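Local coordinates for protein galactose mutarotase related enzyme (Lactobacillus acidophilus, PDB 3DCD) that is of unknown function but belongs to the aldose 1-epimerase family and probably binds a carbohydrate, perhaps acting as an isomerase, at residues A[3-8]-A[89-94]; A[59-64]-A[104-109]; A[170-175]-A[182-187]; A[221-226]-A[292-297]. All coordinates share one frame; numbering follows the deposited sequence.

Contact 1: A[3-8]-A[89-94]; sequences YTIENN and ESITFL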
# COMPACT_ATOMS: atom_id res chain seq x y z
N TYR A 3 -18.68 1.08 4.58
CA TYR A 3 -19.01 -0.04 5.46
C TYR A 3 -18.08 0.04 6.66
O TYR A 3 -16.92 0.44 6.53
CB TYR A 3 -18.81 -1.38 4.73
CG TYR A 3 -19.76 -1.58 3.55
CD1 TYR A 3 -19.44 -1.10 2.28
CD2 TYR A 3 -20.96 -2.24 3.71
CE1 TYR A 3 -20.31 -1.27 1.20
CE2 TYR A 3 -21.84 -2.43 2.63
CZ TYR A 3 -21.50 -1.93 1.39
OH TYR A 3 -22.36 -2.11 0.33
N THR A 4 -18.59 -0.36 7.82
CA THR A 4 -17.86 -0.31 9.07
C THR A 4 -17.58 -1.70 9.63
O THR A 4 -18.46 -2.56 9.59
CB THR A 4 -18.68 0.47 10.11
OG1 THR A 4 -18.77 1.83 9.69
CG2 THR A 4 -18.03 0.41 11.52
N ILE A 5 -16.34 -1.90 10.09
CA ILE A 5 -15.97 -3.02 10.95
C ILE A 5 -15.36 -2.40 12.21
O ILE A 5 -14.69 -1.37 12.14
CB ILE A 5 -15.02 -4.08 10.27
CG1 ILE A 5 -13.67 -3.47 9.84
CG2 ILE A 5 -15.74 -4.75 9.07
CD1 ILE A 5 -12.60 -4.49 9.42
N GLU A 6 -15.60 -3.00 13.37
CA GLU A 6 -15.23 -2.36 14.63
C GLU A 6 -15.20 -3.31 15.80
O GLU A 6 -15.84 -4.36 15.80
CB GLU A 6 -16.17 -1.18 14.94
CG GLU A 6 -17.60 -1.55 15.27
CD GLU A 6 -18.43 -0.34 15.67
OE1 GLU A 6 -19.56 -0.18 15.15
OE2 GLU A 6 -17.97 0.46 16.51
N ASN A 7 -14.42 -2.94 16.81
CA ASN A 7 -14.44 -3.62 18.09
C ASN A 7 -14.25 -2.59 19.19
O ASN A 7 -14.41 -1.39 18.95
CB ASN A 7 -13.39 -4.74 18.15
CG ASN A 7 -11.98 -4.27 17.79
OD1 ASN A 7 -11.19 -5.04 17.27
ND2 ASN A 7 -11.67 -3.01 18.04
N ASN A 8 -13.90 -3.06 20.39
CA ASN A 8 -13.67 -2.19 21.53
C ASN A 8 -12.40 -1.33 21.46
O ASN A 8 -12.20 -0.46 22.32
CB ASN A 8 -13.65 -3.00 22.83
CG ASN A 8 -15.02 -3.59 23.18
OD1 ASN A 8 -16.07 -3.12 22.73
ND2 ASN A 8 -15.00 -4.63 24.02
N GLU A 89 -16.44 -7.75 12.59
CA GLU A 89 -14.98 -7.48 12.59
C GLU A 89 -14.29 -7.89 11.30
O GLU A 89 -13.06 -7.99 11.27
CB GLU A 89 -14.29 -8.19 13.77
CG GLU A 89 -14.72 -7.75 15.16
CD GLU A 89 -14.21 -8.71 16.24
OE1 GLU A 89 -13.40 -9.60 15.91
OE2 GLU A 89 -14.62 -8.59 17.40
N SER A 90 -15.05 -8.13 10.24
CA SER A 90 -14.47 -8.56 8.97
C SER A 90 -15.30 -8.16 7.77
O SER A 90 -16.53 -8.16 7.82
CB SER A 90 -14.26 -10.09 8.96
OG SER A 90 -13.48 -10.48 7.84
N ILE A 91 -14.62 -7.85 6.67
CA ILE A 91 -15.33 -7.56 5.41
C ILE A 91 -14.44 -7.96 4.24
O ILE A 91 -13.22 -7.80 4.29
CB ILE A 91 -15.80 -6.07 5.33
CG1 ILE A 91 -16.63 -5.80 4.08
CG2 ILE A 91 -14.59 -5.10 5.43
CD1 ILE A 91 -17.50 -4.56 4.20
N THR A 92 -15.05 -8.53 3.21
CA THR A 92 -14.30 -8.97 2.04
C THR A 92 -14.96 -8.33 0.84
O THR A 92 -16.15 -8.48 0.65
CB THR A 92 -14.30 -10.52 1.90
OG1 THR A 92 -13.71 -11.10 3.07
CG2 THR A 92 -13.51 -10.97 0.65
N PHE A 93 -14.15 -7.60 0.08
CA PHE A 93 -14.54 -7.03 -1.19
C PHE A 93 -14.03 -7.89 -2.35
O PHE A 93 -12.92 -8.41 -2.33
CB PHE A 93 -13.97 -5.60 -1.33
CG PHE A 93 -14.45 -4.65 -0.26
CD1 PHE A 93 -15.62 -3.93 -0.44
CD2 PHE A 93 -13.72 -4.49 0.92
CE1 PHE A 93 -16.09 -3.05 0.56
CE2 PHE A 93 -14.16 -3.62 1.92
CZ PHE A 93 -15.34 -2.90 1.74
N LEU A 94 -14.88 -8.03 -3.37
CA LEU A 94 -14.57 -8.82 -4.52
C LEU A 94 -14.71 -8.01 -5.79
O LEU A 94 -15.72 -7.33 -6.02
CB LEU A 94 -15.50 -10.03 -4.57
CG LEU A 94 -15.53 -10.93 -5.80
CD1 LEU A 94 -14.19 -11.58 -6.10
CD2 LEU A 94 -16.66 -11.98 -5.66
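Y3 and I5 of strand 3-6 lie over I91 of strand 90-94; the strand axes come within 7.3 Å, with 143° between their N-to-C directions. The fold is the beta-sandwich known from galactose mutarotases. Strand 3-6 is an outer strand of the three-stranded N-terminal sheet, and strand 90-94 is part of the large antiparallel sheet. Apolar side chains join them here, while the backbone of E6 pairs with K88, just ahead of this segment. I91 is the residue that meets both Y3 and I5. Its CG1 is anti to the backbone N (chi1 -175°), and this sends CD1 across to Y3, 3.5 Å from Y3 CB. The two side chains cross at about a right angle. The other branch, I91 CG2, meets I5 CG2 at 3.8 Å. The same I5 methyl rests on the backbone, with I5 CG2 3.6 Å from S90 N. Y3 CD1 comes to the edge of the F93 ring, 4.2 Å from F93 CE1. I14 of the neighbouring strand 10-15 touches both I91 and F93 and extends the apolar layer. At the loop end, E89 CG lies 3.6 Å from E6 O, a carbonyl oxygen buried without a polar partner in the model.

Contact 2: A[59-64]-A[104-109]; sequences DEYTYK and VYPFKF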
# COMPACT_ATOMS: atom_id res chain seq x y z
N ASP A 59 3.09 4.50 -19.73
CA ASP A 59 1.83 3.89 -19.28
C ASP A 59 1.34 2.80 -20.21
O ASP A 59 0.16 2.72 -20.51
CB ASP A 59 0.74 4.96 -19.08
CG ASP A 59 1.16 6.04 -18.12
OD1 ASP A 59 1.50 5.68 -16.97
OD2 ASP A 59 1.18 7.23 -18.51
N GLU A 60 2.27 1.95 -20.67
CA GLU A 60 1.91 0.89 -21.59
C GLU A 60 2.82 -0.34 -21.47
O GLU A 60 3.91 -0.28 -20.93
CB GLU A 60 1.89 1.41 -23.05
CG GLU A 60 3.26 1.77 -23.59
CD GLU A 60 3.22 2.28 -25.02
OE1 GLU A 60 2.23 2.93 -25.43
OE2 GLU A 60 4.21 2.03 -25.74
N TYR A 61 2.32 -1.45 -21.99
CA TYR A 61 3.05 -2.69 -22.03
C TYR A 61 2.57 -3.49 -23.22
O TYR A 61 1.53 -3.17 -23.81
CB TYR A 61 2.86 -3.49 -20.73
CG TYR A 61 1.45 -4.00 -20.48
CD1 TYR A 61 1.05 -5.26 -20.94
CD2 TYR A 61 0.52 -3.24 -19.76
CE1 TYR A 61 -0.23 -5.74 -20.72
CE2 TYR A 61 -0.77 -3.72 -19.52
CZ TYR A 61 -1.13 -4.96 -19.99
OH TYR A 61 -2.40 -5.44 -19.77
N THR A 62 3.32 -4.53 -23.57
CA THR A 62 2.86 -5.45 -24.61
C THR A 62 2.67 -6.82 -23.99
O THR A 62 3.35 -7.19 -23.03
CB THR A 62 3.82 -5.53 -25.83
OG1 THR A 62 5.11 -6.02 -25.43
CG2 THR A 62 3.96 -4.16 -26.50
N TYR A 63 1.72 -7.56 -24.53
CA TYR A 63 1.53 -8.94 -24.13
C TYR A 63 1.15 -9.70 -25.37
O TYR A 63 0.22 -9.30 -26.07
CB TYR A 63 0.46 -9.06 -23.05
CG TYR A 63 0.20 -10.49 -22.64
CD1 TYR A 63 1.16 -11.22 -21.92
CD2 TYR A 63 -1.00 -11.12 -22.97
CE1 TYR A 63 0.92 -12.53 -21.54
CE2 TYR A 63 -1.25 -12.43 -22.59
CZ TYR A 63 -0.29 -13.13 -21.87
OH TYR A 63 -0.54 -14.42 -21.50
N LYS A 64 1.91 -10.75 -25.66
CA LYS A 64 1.72 -11.53 -26.89
C LYS A 64 1.73 -10.66 -28.14
O LYS A 64 1.02 -10.94 -29.09
CB LYS A 64 0.41 -12.36 -26.85
CG LYS A 64 0.30 -13.35 -25.70
CD LYS A 64 1.41 -14.38 -25.71
CE LYS A 64 1.21 -15.41 -24.62
NZ LYS A 64 2.48 -16.12 -24.32
N VAL A 104 -7.69 -3.30 -20.99
CA VAL A 104 -6.39 -2.80 -20.56
C VAL A 104 -5.55 -3.90 -19.91
O VAL A 104 -4.39 -3.68 -19.56
CB VAL A 104 -6.52 -1.58 -19.57
CG1 VAL A 104 -7.31 -0.44 -20.21
CG2 VAL A 104 -7.19 -2.00 -18.26
N TYR A 105 -6.15 -5.07 -19.74
CA TYR A 105 -5.53 -6.15 -18.97
C TYR A 105 -6.21 -7.48 -19.36
O TYR A 105 -7.32 -7.79 -18.89
CB TYR A 105 -5.66 -5.84 -17.47
CG TYR A 105 -4.89 -6.81 -16.58
CD1 TYR A 105 -3.50 -6.84 -16.58
CD2 TYR A 105 -5.58 -7.71 -15.76
CE1 TYR A 105 -2.79 -7.74 -15.79
CE2 TYR A 105 -4.88 -8.63 -14.96
CZ TYR A 105 -3.49 -8.63 -14.98
OH TYR A 105 -2.78 -9.54 -14.20
N PRO A 106 -5.56 -8.27 -20.24
CA PRO A 106 -6.24 -9.36 -20.96
C PRO A 106 -6.29 -10.64 -20.13
O PRO A 106 -5.86 -11.71 -20.59
CB PRO A 106 -5.36 -9.55 -22.20
CG PRO A 106 -3.99 -9.17 -21.75
CD PRO A 106 -4.12 -8.19 -20.60
N PHE A 107 -6.77 -10.51 -18.90
CA PHE A 107 -6.87 -11.63 -17.98
C PHE A 107 -8.20 -11.66 -17.27
O PHE A 107 -8.81 -10.60 -17.00
CB PHE A 107 -5.73 -11.59 -16.95
CG PHE A 107 -4.37 -11.72 -17.57
CD1 PHE A 107 -3.90 -12.97 -17.97
CD2 PHE A 107 -3.58 -10.60 -17.78
CE1 PHE A 107 -2.64 -13.09 -18.55
CE2 PHE A 107 -2.32 -10.72 -18.36
CZ PHE A 107 -1.85 -11.97 -18.73
N LYS A 108 -8.65 -12.87 -16.98
CA LYS A 108 -9.83 -13.08 -16.16
C LYS A 108 -9.35 -13.42 -14.75
O LYS A 108 -8.39 -14.17 -14.59
CB LYS A 108 -10.68 -14.21 -16.73
CG LYS A 108 -11.17 -13.94 -18.15
CD LYS A 108 -12.10 -15.06 -18.65
CE LYS A 108 -13.46 -15.09 -17.93
NZ LYS A 108 -14.23 -13.81 -17.96
N PHE A 109 -10.01 -12.87 -13.74
CA PHE A 109 -9.54 -13.05 -12.36
C PHE A 109 -10.66 -12.86 -11.36
O PHE A 109 -11.72 -12.31 -11.69
CB PHE A 109 -8.41 -12.04 -12.05
CG PHE A 109 -8.85 -10.59 -12.20
CD1 PHE A 109 -8.65 -9.91 -13.40
CD2 PHE A 109 -9.48 -9.93 -11.15
CE1 PHE A 109 -9.08 -8.59 -13.54
CE2 PHE A 109 -9.91 -8.61 -11.29
CZ PHE A 109 -9.70 -7.94 -12.49
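The Y63 ring is held between two side chains: F107 CZ stands over one face and K64 CG over the opposite one, both offset toward the rim. The rings of Y63 and F107 are oblique, with centroids 5.1 Å apart and planes at 55°. Their closest atoms are Y63 CZ and F107 CZ, at 3.7 Å. F107 in turn places CD2 over a face of the Y105 ring, while Y105 CD1 lies in the F107 plane at its edge. The Y61 ring is met at its edge, by P106 CD and V104 O. This is a beta hairpin, strands 60-63 and 66-69, docked on the loop between helix 99-104 and strand 109-118. In that loop P106 is the centre of an inverse gamma turn, closed by F107 N to Y105 O at 2.8 Å. P106 touches both hairpin tyrosines: P106 CG is 3.8 Å from Y63 CD2 and P106 CD 3.3 Å from Y61 OH. Y63 has CG anti to its own N (chi1 178°), which carries the ring out to P106 and F107. Y61 OH donates to V104 O at 2.7 Å, tilted out of the carbonyl plane, with a C=O...donor angle of 124°. Y105 sends its own hydroxyl elsewhere, to I137 O. Y68 of the partner strand meets the Y61 ring and also touches P106. The chemistry is thus mostly ring and proline carbon, with one phenol-to-carbonyl bond that satisfies the Y61 hydroxyl and ties the hairpin to the loop at a defined point.

Contact 3: A[170-175]-A[182-187]; sequences VRIPLK and NNRSLA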
# COMPACT_ATOMS: atom_id res chain seq x y z
N VAL A 170 18.81 -2.53 0.76
CA VAL A 170 19.06 -1.88 -0.52
C VAL A 170 17.90 -0.95 -0.84
O VAL A 170 16.74 -1.37 -0.78
CB VAL A 170 19.22 -2.91 -1.66
CG1 VAL A 170 19.44 -2.21 -3.00
CG2 VAL A 170 20.40 -3.85 -1.36
N ARG A 171 18.20 0.32 -1.12
CA ARG A 171 17.19 1.26 -1.63
C ARG A 171 17.24 1.27 -3.14
O ARG A 171 18.34 1.32 -3.73
CB ARG A 171 17.46 2.68 -1.13
CG ARG A 171 16.40 3.71 -1.59
CD ARG A 171 16.89 5.13 -1.38
NE ARG A 171 16.13 6.08 -2.22
CZ ARG A 171 16.26 7.40 -2.12
NH1 ARG A 171 17.10 7.91 -1.23
NH2 ARG A 171 15.54 8.19 -2.88
N ILE A 172 16.08 1.27 -3.78
CA ILE A 172 15.99 1.44 -5.22
C ILE A 172 15.49 2.84 -5.52
O ILE A 172 14.30 3.11 -5.31
CB ILE A 172 15.04 0.42 -5.88
CG1 ILE A 172 15.33 -1.01 -5.38
CG2 ILE A 172 15.11 0.53 -7.45
CD1 ILE A 172 14.29 -2.06 -5.81
N PRO A 173 16.37 3.73 -6.03
CA PRO A 173 15.88 5.09 -6.22
C PRO A 173 14.96 5.19 -7.44
O PRO A 173 15.10 4.41 -8.39
CB PRO A 173 17.16 5.92 -6.44
CG PRO A 173 18.29 4.99 -6.40
CD PRO A 173 17.77 3.57 -6.44
N LEU A 174 14.04 6.15 -7.40
CA LEU A 174 13.17 6.41 -8.55
C LEU A 174 13.70 7.60 -9.33
O LEU A 174 14.14 8.58 -8.74
CB LEU A 174 11.74 6.71 -8.10
CG LEU A 174 10.82 5.56 -7.71
CD1 LEU A 174 9.67 6.07 -6.86
CD2 LEU A 174 10.30 4.83 -8.94
N LYS A 175 13.66 7.50 -10.66
CA LYS A 175 14.00 8.62 -11.55
C LYS A 175 12.96 8.61 -12.67
O LYS A 175 12.82 7.63 -13.40
CB LYS A 175 15.43 8.47 -12.09
CG LYS A 175 16.08 9.77 -12.60
CD LYS A 175 17.49 9.52 -13.17
CE LYS A 175 18.61 9.77 -12.12
NZ LYS A 175 19.97 9.20 -12.49
N ASN A 182 20.62 1.14 -11.68
CA ASN A 182 22.07 1.10 -11.43
C ASN A 182 22.54 1.92 -10.24
O ASN A 182 23.71 1.85 -9.85
CB ASN A 182 22.86 1.47 -12.69
CG ASN A 182 22.92 0.32 -13.69
OD1 ASN A 182 23.05 0.55 -14.91
ND2 ASN A 182 22.83 -0.92 -13.20
N ASN A 183 21.61 2.68 -9.66
CA ASN A 183 21.88 3.43 -8.45
C ASN A 183 21.31 2.81 -7.17
O ASN A 183 21.22 3.48 -6.14
CB ASN A 183 21.46 4.89 -8.63
CG ASN A 183 22.44 5.65 -9.48
OD1 ASN A 183 23.64 5.38 -9.43
ND2 ASN A 183 21.96 6.60 -10.28
N ARG A 184 20.93 1.54 -7.22
CA ARG A 184 20.59 0.82 -5.99
C ARG A 184 21.79 0.90 -5.06
O ARG A 184 22.95 0.82 -5.51
CB ARG A 184 20.30 -0.64 -6.29
CG ARG A 184 18.89 -0.90 -6.78
CD ARG A 184 18.77 -2.29 -7.38
NE ARG A 184 18.89 -3.37 -6.39
CZ ARG A 184 19.89 -4.25 -6.33
NH1 ARG A 184 20.91 -4.20 -7.19
NH2 ARG A 184 19.88 -5.19 -5.39
N SER A 185 21.53 1.10 -3.77
CA SER A 185 22.61 1.23 -2.79
C SER A 185 22.10 0.79 -1.43
O SER A 185 20.90 0.87 -1.18
CB SER A 185 23.11 2.67 -2.72
OG SER A 185 22.11 3.53 -2.18
N LEU A 186 23.01 0.33 -0.56
CA LEU A 186 22.63 -0.01 0.82
C LEU A 186 22.29 1.25 1.59
O LEU A 186 23.07 2.22 1.59
CB LEU A 186 23.75 -0.80 1.54
CG LEU A 186 23.82 -2.31 1.23
CD1 LEU A 186 25.11 -2.92 1.75
CD2 LEU A 186 22.63 -3.08 1.81
N ALA A 187 21.15 1.23 2.26
CA ALA A 187 20.63 2.42 2.96
C ALA A 187 20.62 2.23 4.48
O ALA A 187 20.50 1.09 4.95
CB ALA A 187 19.22 2.75 2.46
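V170 and R171 pair with L186 and S185 in a small antiparallel sheet near the surface, in which strand 169-175 lies between strands 178-179 and 185-187. R171 and S185 form the hydrogen-bonded pair: R171 N gives to S185 O at 2.8 Å, and S185 N returns to R171 O at 3.2 Å. V170 and L186 are the adjacent non-hydrogen-bonded pair, and V170 CG2 touches L186 CD2 at 4.0 Å. R184, just before strand 185-187, packs its side chain on V170 and I172. Its CG runs beside I172 CG1 at 3.8 Å, the two side chains pointing the same way. A bend at chi3 (69°) then brings R184 NE to 3.6 Å from V170 CG1. R184 NE also makes a salt bridge with OE2 of E208, on strand 205-208. With an alanine here, E208 would probably be left without this charged mate, and the flanks of V170 and I172 uncovered. Farther on the bridges end, and the P173 ring rests on the N183 backbone, with P173 CG 3.3 Å from N183 O. N183 ND2 binds D180 OD2 in the connecting turn, and K175 NZ makes a long, weak ion pair with the same oxygen. At the other end, R171 CB meets A187 CB at 4.0 Å.

Contact 4: A[221-226]-A[292-297]; sequences DKNKFH and HSTTDE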
# COMPACT_ATOMS: atom_id res chain seq x y z
N ASP A 221 8.94 10.66 19.44
CA ASP A 221 9.28 10.61 20.85
C ASP A 221 8.58 11.70 21.65
O ASP A 221 8.83 11.85 22.84
CB ASP A 221 10.79 10.59 21.03
CG ASP A 221 11.43 9.31 20.48
OD1 ASP A 221 10.73 8.26 20.27
OD2 ASP A 221 12.65 9.34 20.24
N LYS A 222 7.68 12.44 21.01
CA LYS A 222 6.88 13.47 21.68
C LYS A 222 5.69 12.93 22.45
O LYS A 222 5.19 13.58 23.35
CB LYS A 222 6.35 14.49 20.67
CG LYS A 222 7.42 15.29 19.98
CD LYS A 222 7.94 16.38 20.86
CE LYS A 222 9.29 16.85 20.36
NZ LYS A 222 9.63 18.20 20.90
N ASN A 223 5.20 11.76 22.03
CA ASN A 223 4.01 11.16 22.66
C ASN A 223 3.90 9.69 22.25
O ASN A 223 4.85 9.14 21.69
CB ASN A 223 2.73 11.93 22.32
CG ASN A 223 2.46 12.01 20.83
OD1 ASN A 223 2.48 10.99 20.12
ND2 ASN A 223 2.20 13.20 20.34
N LYS A 224 2.75 9.07 22.53
CA LYS A 224 2.62 7.61 22.43
C LYS A 224 2.16 7.13 21.05
O LYS A 224 1.91 5.94 20.85
CB LYS A 224 1.70 7.09 23.55
CG LYS A 224 2.28 7.35 24.94
CD LYS A 224 1.22 7.52 26.02
CE LYS A 224 1.89 7.67 27.36
NZ LYS A 224 0.88 7.79 28.44
N PHE A 225 2.07 8.07 20.11
CA PHE A 225 1.66 7.76 18.75
C PHE A 225 2.57 6.71 18.11
O PHE A 225 3.80 6.84 18.10
CB PHE A 225 1.63 9.04 17.89
CG PHE A 225 1.38 8.77 16.42
CD1 PHE A 225 0.10 8.57 15.96
CD2 PHE A 225 2.45 8.72 15.52
CE1 PHE A 225 -0.14 8.32 14.60
CE2 PHE A 225 2.22 8.48 14.17
CZ PHE A 225 0.92 8.28 13.72
N HIS A 226 1.96 5.68 17.54
CA HIS A 226 2.70 4.56 17.01
C HIS A 226 1.80 3.82 16.04
O HIS A 226 0.75 3.30 16.42
CB HIS A 226 3.15 3.65 18.17
CG HIS A 226 3.98 2.48 17.76
ND1 HIS A 226 4.56 2.36 16.52
CD2 HIS A 226 4.37 1.38 18.46
CE1 HIS A 226 5.24 1.23 16.45
NE2 HIS A 226 5.14 0.62 17.61
N HIS A 292 -1.75 3.13 17.67
CA HIS A 292 -1.76 3.66 19.04
C HIS A 292 -1.82 5.19 18.99
O HIS A 292 -1.05 5.83 18.25
CB HIS A 292 -0.56 3.20 19.85
CG HIS A 292 -0.75 3.37 21.33
ND1 HIS A 292 -0.77 4.61 21.94
CD2 HIS A 292 -0.98 2.47 22.31
CE1 HIS A 292 -0.99 4.46 23.24
NE2 HIS A 292 -1.10 3.16 23.49
N SER A 293 -2.76 5.74 19.77
CA SER A 293 -2.98 7.17 19.87
C SER A 293 -1.82 7.92 20.53
O SER A 293 -0.96 7.33 21.16
CB SER A 293 -4.26 7.43 20.66
OG SER A 293 -5.38 6.86 19.99
N THR A 294 -1.85 9.24 20.45
CA THR A 294 -0.87 10.06 21.15
C THR A 294 -0.97 9.85 22.67
O THR A 294 -0.01 10.10 23.39
CB THR A 294 -1.08 11.54 20.85
OG1 THR A 294 -2.38 11.93 21.34
CG2 THR A 294 -1.00 11.79 19.34
N THR A 295 -2.14 9.42 23.14
CA THR A 295 -2.39 9.16 24.57
C THR A 295 -2.78 7.69 24.78
O THR A 295 -2.87 6.95 23.80
CB THR A 295 -3.45 10.10 25.15
OG1 THR A 295 -4.67 9.95 24.40
CG2 THR A 295 -2.97 11.57 25.07
N ASP A 296 -2.97 7.28 26.05
CA ASP A 296 -3.23 5.86 26.39
C ASP A 296 -4.50 5.33 25.75
O ASP A 296 -5.49 6.05 25.68
CB ASP A 296 -3.35 5.69 27.90
CG ASP A 296 -2.01 5.66 28.60
OD1 ASP A 296 -0.96 5.71 27.92
OD2 ASP A 296 -2.02 5.59 29.85
N GLU A 297 -4.47 4.07 25.32
CA GLU A 297 -5.65 3.43 24.75
C GLU A 297 -6.45 2.79 25.87
O GLU A 297 -6.45 1.58 26.05
CB GLU A 297 -5.27 2.42 23.68
CG GLU A 297 -4.58 3.02 22.42
CD GLU A 297 -5.53 3.82 21.53
OE1 GLU A 297 -6.76 3.88 21.81
OE2 GLU A 297 -5.05 4.43 20.55
O HOH W 1 -2.35 9.10 28.30
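K224 reaches across to segment 292-297 with every part of its side chain. It sits in the turn before strand 226-232, where that strand starts to pair with strand 282-292 in the large antiparallel sheet of the sandwich. K224 CB rests 3.5 Å from T294 O, near the H292 ring as well. CG stays by the same carbonyl, 3.9 Å from T294 O. The chain then runs extended, and CD comes to 3.4 Å from D296 OD1, with CE alongside that oxygen. The tip closes a salt bridge, K224 NZ to D296 OD1 at 2.8 Å, meeting the oxygen from above the carboxylate plane (48° out of it). A water that accepts from D296 N also takes a weak bond from the lysine tip. The backbone helps, since K224 N donates to T294 O at 3.1 Å. N223 forms an Asx turn: its CG lies between N and the carbonyl carbon (chi1 59°), bringing N223 OD1 to F225 N at 2.9 Å. The flat amide also lies against T294 CB and CG2. With an alanine in place of N223 the F225 N-H is likely to lose this acceptor, the turn to be freer to shift, and the T294 methyl to be less well covered. Beyond the turn, H226 and H292 form an antiparallel hydrogen-bonded pair, with H292 N to H226 O at 2.8 Å. E297 CG lies over one face of the H292 ring. H292 ND1 donates in its ring plane to S293 O at 2.8 Å, on a lone pair of that carbonyl.

Contacts 1 and 2 interleave along the chain; contacts 3 and 4 follow in series. Three of them are tied to the nine-stranded antiparallel sheet. Contact 1 sets the N-terminal sheet on its strand 90-96, contact 2 holds the loop leading into strand 109-118, and contact 4 sits where strands 226-232 and 282-292 meet their loops. Contacts 2 and 4 lie on opposite sides of the chain's centre, their centres 45 Å apart. Contact 3 pairs two strands of a small surface sheet whose strand 169-175 also bonds strand 205-208; its centre is 37 Å from that of contact 1. Contacts 1, 2 and 4 thus join outlying strands and loops to the large sheet, and contact 3 pairs strands at the surface away from it.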